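Local structure of peptidase, M20/M25/M40 family (Staphylococcus aureus, 4EWT) at residues E333-Y338 / S344-T349; G46-V51 / E121-F126. The protein probably hydrolyses amide bonds of N-acylated amino acids or related substrates, as a manganese-binding member of the M20 family of metallopeptidases and amidohydrolases. All blocks are in the same frame, centred on the assembly; numbering follows the deposited sequence.

How the interactions relate
From the N terminus, interaction 2 comes first: it joins the loop before edge strand 50-52 to the turn after helix 105-120, closing a loop of about 70 residues that includes strands 60-65 and 72-78 and the metal ligands Cys-103 and His-105. Much later in the chain, interaction 1 closes a short local loop, in which strand 344-350 follows directly on helix 335-341 and packs against its first turn. The two follow in series, neither nesting nor crossing, and do not touch; the centres of interactions 1 and 2 lie 25 Å apart. Both reach the same mixed eight-stranded sheet, interaction 2 beside outermost strand 50-52 and interaction 1 on an inner strand close to the manganese site.

Interaction 1: E333-Y338 / S344-T349; sequences EDFAYY and SAFIYT
The metal-bearing alpha/beta domain of this M20-family fold packs helix 335-341 against inner sheet strand 344-350 through the rings of Phe-335 and Phe-346. Their centroids are 4.8 Å apart and their planes differ by 34°, neither a stack nor an edge-to-face pair. CD1 of Phe-346 stands over one face of the Phe-335 ring, 3.5 Å from Phe-335 CG. The far end of the Phe-335 ring reaches the start of the strand, CE2 lying 3.8 Å from Ser-344 CB and CZ equally near Ala-345 O. Phenylalanine suits both buried places, each ring laying a broad apolar surface against the other. Glu-333 lies across the Phe-346 ring in a CH-pi contact, its CG 4.2 Å from the centroid. The chain bends at chi2 (61°), which turns the carboxylate toward the backbone of the following turn, where OE2 accepts from Phe-335 N as a cap and also forms a salt bridge with Arg-76. A glutamate can thus offer aliphatic carbon to the ring and oxygen to the helix start; its side chain is about 4 Å from a bound manganese ion. The capping bond measures 3.1 Å from Phe-335 N to Glu-333 OE2 and uses the anti lone pair.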
# COMPACT_ATOMS: atom_id res chain seq x y z
N GLU A 333 -32.18 -6.48 0.90
CA GLU A 333 -33.62 -6.49 0.81
C GLU A 333 -34.14 -6.60 2.24
O GLU A 333 -33.70 -7.48 2.99
CB GLU A 333 -34.05 -7.70 -0.05
CG GLU A 333 -35.50 -8.12 0.03
CD GLU A 333 -36.45 -7.05 -0.43
OE1 GLU A 333 -36.30 -6.57 -1.57
OE2 GLU A 333 -37.35 -6.68 0.37
N ASP A 334 -35.07 -5.73 2.62
CA ASP A 334 -35.55 -5.77 4.00
C ASP A 334 -36.57 -6.86 4.32
O ASP A 334 -36.92 -7.09 5.48
CB ASP A 334 -35.92 -4.37 4.56
CG ASP A 334 -37.40 -4.05 4.47
OD1 ASP A 334 -38.15 -4.71 3.73
OD2 ASP A 334 -37.81 -3.09 5.17
N PHE A 335 -37.00 -7.59 3.29
CA PHE A 335 -37.72 -8.85 3.48
C PHE A 335 -36.92 -9.76 4.41
O PHE A 335 -37.50 -10.62 5.08
CB PHE A 335 -37.95 -9.56 2.14
CG PHE A 335 -38.80 -10.79 2.25
CD1 PHE A 335 -40.19 -10.70 2.11
CD2 PHE A 335 -38.22 -12.05 2.47
CE1 PHE A 335 -40.99 -11.83 2.21
CE2 PHE A 335 -39.01 -13.18 2.56
CZ PHE A 335 -40.41 -13.08 2.44
N ALA A 336 -35.61 -9.56 4.45
CA ALA A 336 -34.72 -10.37 5.28
C ALA A 336 -35.10 -10.35 6.76
O ALA A 336 -34.84 -11.30 7.48
CB ALA A 336 -33.29 -9.94 5.11
N TYR A 337 -35.70 -9.24 7.20
CA TYR A 337 -36.25 -9.12 8.55
C TYR A 337 -37.40 -10.09 8.82
O TYR A 337 -37.44 -10.69 9.89
CB TYR A 337 -36.69 -7.69 8.85
CG TYR A 337 -35.55 -6.74 9.16
CD1 TYR A 337 -34.73 -6.94 10.27
CD2 TYR A 337 -35.31 -5.63 8.35
CE1 TYR A 337 -33.68 -6.06 10.55
CE2 TYR A 337 -34.28 -4.75 8.62
CZ TYR A 337 -33.47 -4.97 9.72
OH TYR A 337 -32.45 -4.09 9.98
N TYR A 338 -38.32 -10.25 7.86
CA TYR A 338 -39.36 -11.29 7.97
C TYR A 338 -38.71 -12.66 8.03
O TYR A 338 -39.07 -13.49 8.85
CB TYR A 338 -40.32 -11.28 6.77
CG TYR A 338 -40.97 -9.96 6.50
CD1 TYR A 338 -41.93 -9.44 7.38
CD2 TYR A 338 -40.65 -9.22 5.37
CE1 TYR A 338 -42.52 -8.24 7.15
CE2 TYR A 338 -41.24 -8.00 5.13
CZ TYR A 338 -42.18 -7.52 6.03
OH TYR A 338 -42.79 -6.30 5.81
N SER A 344 -39.24 -18.33 5.85
CA SER A 344 -39.77 -17.60 4.70
C SER A 344 -39.09 -18.01 3.41
O SER A 344 -38.06 -18.69 3.42
CB SER A 344 -39.63 -16.09 4.91
OG SER A 344 -39.97 -15.73 6.23
N ALA A 345 -39.70 -17.60 2.29
CA ALA A 345 -39.15 -17.78 0.96
C ALA A 345 -39.39 -16.50 0.17
O ALA A 345 -40.51 -16.00 0.07
CB ALA A 345 -39.79 -18.95 0.26
N PHE A 346 -38.30 -15.95 -0.36
CA PHE A 346 -38.38 -14.78 -1.23
C PHE A 346 -38.01 -15.30 -2.59
O PHE A 346 -36.91 -15.80 -2.78
CB PHE A 346 -37.39 -13.72 -0.74
CG PHE A 346 -37.57 -12.36 -1.38
CD1 PHE A 346 -38.73 -11.61 -1.16
CD2 PHE A 346 -36.56 -11.81 -2.16
CE1 PHE A 346 -38.87 -10.33 -1.73
CE2 PHE A 346 -36.69 -10.53 -2.72
CZ PHE A 346 -37.85 -9.80 -2.50
N ILE A 347 -38.95 -15.22 -3.53
CA ILE A 347 -38.72 -15.78 -4.87
C ILE A 347 -38.80 -14.69 -5.94
O ILE A 347 -39.26 -13.58 -5.68
CB ILE A 347 -39.67 -16.97 -5.19
CG1 ILE A 347 -41.13 -16.51 -5.24
CG2 ILE A 347 -39.47 -18.11 -4.18
CD1 ILE A 347 -42.10 -17.57 -5.73
N TYR A 348 -38.35 -15.02 -7.15
CA TYR A 348 -38.25 -14.04 -8.20
C TYR A 348 -39.11 -14.37 -9.41
O TYR A 348 -39.24 -15.53 -9.79
CB TYR A 348 -36.80 -13.91 -8.66
CG TYR A 348 -35.78 -13.68 -7.56
CD1 TYR A 348 -35.80 -12.52 -6.79
CD2 TYR A 348 -34.79 -14.62 -7.32
CE1 TYR A 348 -34.86 -12.29 -5.80
CE2 TYR A 348 -33.83 -14.40 -6.33
CZ TYR A 348 -33.88 -13.24 -5.57
OH TYR A 348 -32.94 -13.03 -4.59
N THR A 349 -39.69 -13.33 -10.01
CA THR A 349 -40.40 -13.45 -11.28
C THR A 349 -39.60 -12.77 -12.39
O THR A 349 -39.35 -11.56 -12.34
CB THR A 349 -41.82 -12.81 -11.23
OG1 THR A 349 -42.59 -13.38 -10.16
CG2 THR A 349 -42.54 -13.04 -12.56

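Interaction 2: G46-V51 / E121-F126; sequences GKDVEV and EMKDSF
Lys-123 reaches across to Asp-48 and meets it at two points, the carboxylate and the backbone carbonyl. Its NZ lies 2.9 Å from Asp-48 OD2, a salt bridge whose hydrogen bond is weak, and 3.2 Å from Asp-48 O. The ammonium approaches the carbonyl oxygen at a C=O...donor angle of 137°, from above the carbonyl plane. Asp-48 can present OD2 and its backbone O to one nitrogen because CG is anti to the backbone N (chi1 -175°), which places the carboxylate beside the carbonyl carbon. Lysine suits the other side: its chain runs extended beyond CG, long enough to reach from one loop to the other, and CE follows NZ in, 3.4 Å from Asp-48 O. Asp-48 is the centre of an inverse gamma turn, closed by a weak bond from Val-49 N to Lys-47 O, just before edge strand 50-52 of the mixed sheet. Lys-123 stands in the connection between helix 105-120 and strand 129-135. Its side chain touches Ile-64 of the adjoining strand 60-65, and NZ has a further weak bond to Asp-65 O. On either side of Asp-48, Lys-47 pairs with Glu-117 of helix 105-120, while Val-49 packs against Tyr-44 and Ile-64.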
# COMPACT_ATOMS: atom_id res chain seq x y z
N GLY A 46 -65.25 -2.29 -0.07
CA GLY A 46 -66.28 -3.09 -0.74
C GLY A 46 -65.90 -4.55 -0.91
O GLY A 46 -66.67 -5.33 -1.46
N LYS A 47 -64.70 -4.90 -0.44
CA LYS A 47 -64.19 -6.26 -0.52
C LYS A 47 -64.15 -6.93 0.84
O LYS A 47 -64.00 -6.26 1.86
CB LYS A 47 -62.84 -6.28 -1.25
CG LYS A 47 -63.06 -5.91 -2.71
CD LYS A 47 -61.80 -5.64 -3.50
CE LYS A 47 -62.21 -4.79 -4.70
NZ LYS A 47 -61.08 -4.35 -5.52
N ASP A 48 -64.33 -8.25 0.86
CA ASP A 48 -64.54 -8.99 2.11
C ASP A 48 -63.22 -9.38 2.77
O ASP A 48 -62.85 -10.55 2.78
CB ASP A 48 -65.44 -10.21 1.87
CG ASP A 48 -65.79 -10.97 3.15
OD1 ASP A 48 -65.81 -10.37 4.26
OD2 ASP A 48 -66.08 -12.18 3.04
N VAL A 49 -62.53 -8.39 3.31
CA VAL A 49 -61.28 -8.58 4.04
C VAL A 49 -61.26 -7.68 5.28
O VAL A 49 -62.03 -6.72 5.35
CB VAL A 49 -60.04 -8.27 3.16
CG1 VAL A 49 -59.98 -9.19 1.94
CG2 VAL A 49 -60.02 -6.80 2.73
N GLU A 50 -60.40 -7.97 6.24
CA GLU A 50 -60.15 -7.01 7.30
C GLU A 50 -58.93 -6.19 7.00
O GLU A 50 -57.88 -6.70 6.83
CB GLU A 50 -60.01 -7.64 8.67
CG GLU A 50 -60.61 -9.00 8.89
CD GLU A 50 -60.05 -9.66 10.15
OE1 GLU A 50 -59.36 -8.99 10.93
OE2 GLU A 50 -60.27 -10.86 10.34
N VAL A 51 -59.07 -4.89 6.92
CA VAL A 51 -57.88 -4.12 6.74
C VAL A 51 -57.49 -3.28 7.93
O VAL A 51 -58.18 -2.41 8.40
CB VAL A 51 -57.80 -3.35 5.45
CG1 VAL A 51 -59.04 -3.35 4.72
CG2 VAL A 51 -57.28 -2.02 5.67
N GLU A 121 -62.54 -13.96 -2.76
CA GLU A 121 -63.76 -14.54 -3.31
C GLU A 121 -63.70 -16.07 -3.36
O GLU A 121 -64.61 -16.72 -3.85
CB GLU A 121 -64.11 -13.90 -4.67
CG GLU A 121 -63.16 -14.16 -5.81
CD GLU A 121 -63.13 -13.04 -6.84
OE1 GLU A 121 -62.61 -13.28 -7.96
OE2 GLU A 121 -63.59 -11.92 -6.54
N MET A 122 -62.62 -16.62 -2.80
CA MET A 122 -62.39 -18.06 -2.78
C MET A 122 -62.20 -18.63 -1.38
O MET A 122 -61.50 -19.62 -1.20
CB MET A 122 -61.19 -18.43 -3.65
CG MET A 122 -61.34 -18.08 -5.13
SD MET A 122 -59.95 -18.68 -6.11
CE MET A 122 -60.32 -20.43 -6.18
N LYS A 123 -62.84 -18.01 -0.38
CA LYS A 123 -62.74 -18.49 0.99
C LYS A 123 -63.24 -19.92 1.14
O LYS A 123 -62.86 -20.62 2.09
CB LYS A 123 -63.47 -17.55 1.96
CG LYS A 123 -62.85 -16.17 2.08
CD LYS A 123 -63.61 -15.32 3.07
CE LYS A 123 -62.96 -13.96 3.24
NZ LYS A 123 -63.64 -13.19 4.32
N ASP A 124 -63.99 -20.39 0.16
CA ASP A 124 -64.58 -21.74 0.15
C ASP A 124 -63.52 -22.72 -0.37
O ASP A 124 -63.79 -23.88 -0.47
CB ASP A 124 -65.79 -21.84 -0.80
CG ASP A 124 -67.02 -21.12 -0.27
OD1 ASP A 124 -67.01 -20.69 0.90
OD2 ASP A 124 -68.01 -21.00 -1.02
N SER A 125 -62.35 -22.23 -0.72
CA SER A 125 -61.28 -23.08 -1.27
C SER A 125 -60.03 -23.23 -0.39
O SER A 125 -59.05 -23.87 -0.81
CB SER A 125 -60.88 -22.61 -2.67
OG SER A 125 -61.98 -22.70 -3.56
N PHE A 126 -60.04 -22.64 0.80
CA PHE A 126 -58.93 -22.83 1.74
C PHE A 126 -59.38 -22.72 3.19
O PHE A 126 -60.55 -22.42 3.47
CB PHE A 126 -57.74 -21.89 1.45
CG PHE A 126 -58.06 -20.42 1.57
CD1 PHE A 126 -57.81 -19.74 2.75
CD2 PHE A 126 -58.59 -19.71 0.48
CE1 PHE A 126 -58.09 -18.37 2.87
CE2 PHE A 126 -58.87 -18.35 0.58
CZ PHE A 126 -58.63 -17.68 1.78